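Local atomic coordinates of CBS domain-containing protein (Pyrococcus horikoshii, PDB entry 2YZQ), a protein that is of unknown function but carries four CBS domain sequences and binds S-adenosylmethionine, consistent with a role in sensing that ligand. Residues E41-I53 against M64-N76. Numbering follows the deposited sequence.
Sequences EGKLVGIISVKRI and MLVKRDVPVVKEN
Ile47 and Lys67 form a single antiparallel bridge as a hydrogen-bonded pair: Ile47 N donates to Lys67 O and Lys67 N to Ile47 O, each at 3.2 Å. Gly46 packs beside this bridge, its CA 3.2 Å from Lys67 O. Its positive phi of 155° is one that glycine readily adopts. Gly46 and Val45 form a classic beta bulge opposite Val37 of strand 34-38. The side chains of Ile47 and Lys67 lie alongside each other and point the same way. Ile47 CG2 touches both Lys67 CG (3.4 Å) and Val70 CG1 (3.3 Å); both pairs are tighter than usual. Val66 CG1, anti to its own backbone N (chi1 -176°), lies against Ile47 O. Further along, Leu44 CD2 meets Val72 CG1 tip to tip at 3.4 Å. At the other end, Ile48 CD1 and Arg52 CD both rest on Leu65 O. Arg52 NH1 gives the same oxygen a weak hydrogen bond of 3.3 Å. The Arg52 chain crosses Lys67 at about a right angle, with Lys67 CB at the guanidinium edge. Lys67 also makes a cation-pi contact with Tyr91. The bridge thus joins the outer edge of the three-stranded sheet 14-15, 34-38 and 44-49 to the segment that leads into strand 72-74, consistent with the pairing of CBS repeats in a CBS-pair (Bateman) module.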
loop_
_atom_site.group_PDB
_atom_site.type_symbol
_atom_site.label_atom_id
_atom_site.label_comp_id
_atom_site.label_asym_id
_atom_site.label_seq_id
_atom_site.Cartn_x
_atom_site.Cartn_y
_atom_site.Cartn_z
ATOM N N GLU A 41 -26.007 -18.125 2.586
ATOM C CA GLU A 41 -25.716 -18.526 3.961
ATOM C C GLU A 41 -24.849 -17.482 4.663
ATOM O O GLU A 41 -24.772 -17.453 5.888
ATOM C CB GLU A 41 -24.991 -19.874 3.983
ATOM C CG GLU A 41 -25.865 -21.081 3.687
ATOM C CD GLU A 41 -26.922 -21.309 4.751
ATOM O OE1 GLU A 41 -26.569 -21.325 5.950
ATOM O OE2 GLU A 41 -28.105 -21.477 4.388
ATOM N N GLY A 42 -24.192 -16.631 3.882
ATOM C CA GLY A 42 -23.348 -15.605 4.470
ATOM C C GLY A 42 -21.882 -15.989 4.552
ATOM O O GLY A 42 -21.082 -15.274 5.158
ATOM N N LYS A 43 -21.520 -17.117 3.951
ATOM C CA LYS A 43 -20.135 -17.569 3.968
ATOM C C LYS A 43 -19.330 -16.820 2.910
ATOM O O LYS A 43 -19.847 -16.487 1.845
ATOM C CB LYS A 43 -20.056 -19.073 3.699
ATOM C CG LYS A 43 -20.819 -19.921 4.704
ATOM C CD LYS A 43 -20.556 -21.399 4.484
ATOM C CE LYS A 43 -21.332 -22.252 5.472
ATOM N NZ LYS A 43 -22.801 -22.062 5.331
ATOM N N LEU A 44 -18.065 -16.555 3.213
ATOM C CA LEU A 44 -17.190 -15.848 2.286
ATOM C C LEU A 44 -16.922 -16.679 1.036
ATOM O O LEU A 44 -16.585 -17.860 1.125
ATOM C CB LEU A 44 -15.860 -15.518 2.967
ATOM C CG LEU A 44 -14.834 -14.731 2.145
ATOM C CD1 LEU A 44 -15.312 -13.303 1.928
ATOM C CD2 LEU A 44 -13.501 -14.744 2.872
ATOM N N VAL A 45 -17.073 -16.055 -0.127
ATOM C CA VAL A 45 -16.823 -16.735 -1.391
ATOM C C VAL A 45 -15.840 -15.940 -2.247
ATOM O O VAL A 45 -15.463 -16.376 -3.335
ATOM C CB VAL A 45 -18.135 -16.966 -2.186
ATOM C CG1 VAL A 45 -19.048 -17.902 -1.406
ATOM C CG2 VAL A 45 -18.834 -15.644 -2.448
ATOM N N GLY A 46 -15.419 -14.779 -1.749
ATOM C CA GLY A 46 -14.470 -13.960 -2.489
ATOM C C GLY A 46 -14.530 -12.483 -2.147
ATOM O O GLY A 46 -15.150 -12.087 -1.161
ATOM N N ILE A 47 -13.868 -11.662 -2.957
ATOM C CA ILE A 47 -13.862 -10.222 -2.738
ATOM C C ILE A 47 -13.952 -9.498 -4.076
ATOM O O ILE A 47 -13.453 -9.984 -5.090
ATOM C CB ILE A 47 -12.579 -9.771 -1.997
ATOM C CG1 ILE A 47 -12.734 -8.329 -1.513
ATOM C CG2 ILE A 47 -11.376 -9.873 -2.922
ATOM C CD1 ILE A 47 -11.626 -7.875 -0.582
ATOM N N ILE A 48 -14.606 -8.342 -4.078
ATOM C CA ILE A 48 -14.747 -7.555 -5.296
ATOM C C ILE A 48 -14.219 -6.143 -5.068
ATOM O O ILE A 48 -14.567 -5.487 -4.085
ATOM C CB ILE A 48 -16.228 -7.486 -5.756
ATOM C CG1 ILE A 48 -16.325 -6.740 -7.090
ATOM C CG2 ILE A 48 -17.079 -6.797 -4.701
ATOM C CD1 ILE A 48 -15.583 -7.417 -8.223
ATOM N N SER A 49 -13.366 -5.685 -5.979
ATOM C CA SER A 49 -12.776 -4.356 -5.881
ATOM C C SER A 49 -13.455 -3.379 -6.833
ATOM O O SER A 49 -13.898 -3.760 -7.916
ATOM C CB SER A 49 -11.281 -4.424 -6.195
ATOM O OG SER A 49 -11.059 -4.965 -7.488
ATOM N N VAL A 50 -13.536 -2.117 -6.421
ATOM C CA VAL A 50 -14.159 -1.084 -7.237
ATOM C C VAL A 50 -13.365 -0.853 -8.522
ATOM O O VAL A 50 -13.942 -0.609 -9.581
ATOM C CB VAL A 50 -14.271 0.248 -6.458
ATOM C CG1 VAL A 50 -12.891 0.738 -6.055
ATOM C CG2 VAL A 50 -14.986 1.289 -7.304
ATOM N N LYS A 51 -12.041 -0.936 -8.425
ATOM C CA LYS A 51 -11.181 -0.739 -9.588
ATOM C C LYS A 51 -11.471 -1.765 -10.676
ATOM O O LYS A 51 -11.416 -1.451 -11.865
ATOM C CB LYS A 51 -9.705 -0.823 -9.189
ATOM C CG LYS A 51 -9.174 0.415 -8.483
ATOM C CD LYS A 51 -7.690 0.279 -8.185
ATOM C CE LYS A 51 -7.120 1.565 -7.606
ATOM N NZ LYS A 51 -7.231 2.698 -8.566
ATOM N N ARG A 52 -11.780 -2.991 -10.267
ATOM C CA ARG A 52 -12.078 -4.049 -11.224
ATOM C C ARG A 52 -13.492 -3.885 -11.769
ATOM O O ARG A 52 -14.334 -4.769 -11.623
ATOM C CB ARG A 52 -11.928 -5.422 -10.563
ATOM C CG ARG A 52 -11.977 -6.584 -11.542
ATOM C CD ARG A 52 -11.751 -7.911 -10.837
ATOM N NE ARG A 52 -10.520 -7.906 -10.052
ATOM C CZ ARG A 52 -10.042 -8.962 -9.403
ATOM N NH1 ARG A 52 -10.689 -10.119 -9.445
ATOM N NH2 ARG A 52 -8.916 -8.861 -8.707
ATOM N N ILE A 53 -13.745 -2.740 -12.397
ATOM C CA ILE A 53 -15.053 -2.449 -12.970
ATOM C C ILE A 53 -15.409 -3.484 -14.034
ATOM O O ILE A 53 -14.557 -4.353 -14.316
ATOM C CB ILE A 53 -15.076 -1.044 -13.613
ATOM C CG1 ILE A 53 -14.017 -0.956 -14.716
ATOM C CG2 ILE A 53 -14.817 0.017 -12.554
ATOM C CD1 ILE A 53 -14.006 0.366 -15.454
ATOM N N MET A 64 -17.276 -13.916 -14.032
ATOM C CA MET A 64 -17.437 -13.301 -12.741
ATOM C C MET A 64 -16.243 -12.400 -12.445
ATOM O O MET A 64 -15.098 -12.774 -12.693
ATOM C CB MET A 64 -17.549 -14.390 -11.672
ATOM C CG MET A 64 -17.949 -13.873 -10.303
ATOM S SD MET A 64 -19.534 -13.014 -10.342
ATOM C CE MET A 64 -20.669 -14.383 -10.126
ATOM N N LEU A 65 -16.514 -11.215 -11.909
ATOM C CA LEU A 65 -15.460 -10.260 -11.596
ATOM C C LEU A 65 -14.910 -10.428 -10.179
ATOM O O LEU A 65 -13.982 -9.726 -9.778
ATOM C CB LEU A 65 -15.981 -8.831 -11.777
ATOM C CG LEU A 65 -16.531 -8.479 -13.159
ATOM C CD1 LEU A 65 -17.089 -7.063 -13.148
ATOM C CD2 LEU A 65 -15.431 -8.609 -14.200
ATOM N N VAL A 66 -15.481 -11.363 -9.427
ATOM C CA VAL A 66 -15.042 -11.612 -8.058
ATOM C C VAL A 66 -13.882 -12.604 -8.013
ATOM O O VAL A 66 -13.915 -13.633 -8.686
ATOM C CB VAL A 66 -16.199 -12.178 -7.200
ATOM C CG1 VAL A 66 -15.741 -12.347 -5.760
ATOM C CG2 VAL A 66 -17.404 -11.256 -7.274
ATOM N N LYS A 67 -12.856 -12.292 -7.226
ATOM C CA LYS A 67 -11.712 -13.188 -7.092
ATOM C C LYS A 67 -11.950 -14.108 -5.899
ATOM O O LYS A 67 -12.221 -13.643 -4.791
ATOM C CB LYS A 67 -10.411 -12.396 -6.908
ATOM C CG LYS A 67 -10.399 -11.446 -5.724
ATOM C CD LYS A 67 -9.025 -10.811 -5.543
ATOM C CE LYS A 67 -7.968 -11.868 -5.252
ATOM N NZ LYS A 67 -6.612 -11.286 -5.056
ATOM N N ARG A 68 -11.848 -15.413 -6.137
ATOM C CA ARG A 68 -12.088 -16.410 -5.100
ATOM C C ARG A 68 -10.899 -16.689 -4.187
ATOM O O ARG A 68 -11.068 -16.886 -2.985
ATOM C CB ARG A 68 -12.542 -17.728 -5.737
ATOM C CG ARG A 68 -11.444 -18.465 -6.491
ATOM C CD ARG A 68 -11.949 -19.768 -7.092
ATOM N NE ARG A 68 -12.879 -19.546 -8.196
ATOM C CZ ARG A 68 -12.556 -18.943 -9.337
ATOM N NH1 ARG A 68 -11.321 -18.497 -9.528
ATOM N NH2 ARG A 68 -13.466 -18.787 -10.288
ATOM N N ASP A 69 -9.700 -16.715 -4.757
ATOM C CA ASP A 69 -8.497 -16.994 -3.981
ATOM C C ASP A 69 -8.011 -15.781 -3.195
ATOM O O ASP A 69 -7.025 -15.147 -3.566
ATOM C CB ASP A 69 -7.382 -17.491 -4.907
ATOM C CG ASP A 69 -6.159 -17.964 -4.144
ATOM O OD1 ASP A 69 -6.290 -18.908 -3.336
ATOM O OD2 ASP A 69 -5.067 -17.394 -4.353
ATOM N N VAL A 70 -8.709 -15.466 -2.107
ATOM C CA VAL A 70 -8.343 -14.333 -1.262
ATOM C C VAL A 70 -7.850 -14.825 0.096
ATOM O O VAL A 70 -8.384 -15.785 0.650
ATOM C CB VAL A 70 -9.542 -13.385 -1.038
ATOM C CG1 VAL A 70 -10.047 -12.867 -2.375
ATOM C CG2 VAL A 70 -10.649 -14.109 -0.290
ATOM N N PRO A 71 -6.820 -14.170 0.651
ATOM C CA PRO A 71 -6.285 -14.577 1.954
ATOM C C PRO A 71 -7.297 -14.383 3.082
ATOM O O PRO A 71 -7.968 -13.352 3.154
ATOM C CB PRO A 71 -5.051 -13.691 2.110
ATOM C CG PRO A 71 -5.433 -12.453 1.367
ATOM C CD PRO A 71 -6.088 -13.005 0.125
ATOM N N VAL A 72 -7.405 -15.383 3.949
ATOM C CA VAL A 72 -8.335 -15.325 5.073
ATOM C C VAL A 72 -7.676 -15.767 6.371
ATOM O O VAL A 72 -6.786 -16.622 6.376
ATOM C CB VAL A 72 -9.575 -16.221 4.831
ATOM C CG1 VAL A 72 -10.313 -15.766 3.587
ATOM C CG2 VAL A 72 -9.149 -17.672 4.701
ATOM N N VAL A 73 -8.115 -15.172 7.476
ATOM C CA VAL A 73 -7.593 -15.508 8.794
ATOM C C VAL A 73 -8.740 -15.399 9.786
ATOM O O VAL A 73 -9.838 -14.971 9.426
ATOM C CB VAL A 73 -6.485 -14.528 9.247
ATOM C CG1 VAL A 73 -5.306 -14.587 8.290
ATOM C CG2 VAL A 73 -7.043 -13.108 9.318
ATOM N N LYS A 74 -8.480 -15.802 11.023
ATOM C CA LYS A 74 -9.466 -15.710 12.093
ATOM C C LYS A 74 -9.013 -14.554 12.980
ATOM O O LYS A 74 -7.825 -14.229 13.009
ATOM C CB LYS A 74 -9.522 -17.017 12.883
ATOM C CG LYS A 74 -10.122 -18.170 12.090
ATOM C CD LYS A 74 -10.273 -19.420 12.936
ATOM C CE LYS A 74 -10.998 -20.511 12.164
ATOM N NZ LYS A 74 -10.320 -20.817 10.872
ATOM N N GLU A 75 -9.943 -13.932 13.702
ATOM C CA GLU A 75 -9.584 -12.786 14.533
ATOM C C GLU A 75 -8.555 -13.067 15.620
ATOM O O GLU A 75 -7.856 -12.155 16.053
ATOM C CB GLU A 75 -10.832 -12.146 15.165
ATOM C CG GLU A 75 -11.472 -12.937 16.296
ATOM C CD GLU A 75 -12.454 -12.104 17.105
ATOM O OE1 GLU A 75 -13.169 -12.676 17.957
ATOM O OE2 GLU A 75 -12.507 -10.874 16.898
ATOM N N ASN A 76 -8.439 -14.317 16.056
ATOM C CA ASN A 76 -7.475 -14.629 17.102
ATOM C C ASN A 76 -6.116 -15.059 16.565
ATOM O O ASN A 76 -5.235 -15.462 17.327
ATOM C CB ASN A 76 -8.045 -15.682 18.057
ATOM C CG ASN A 76 -9.203 -15.145 18.882
ATOM O OD1 ASN A 76 -9.088 -14.103 19.528
ATOM N ND2 ASN A 76 -10.326 -15.855 18.864
#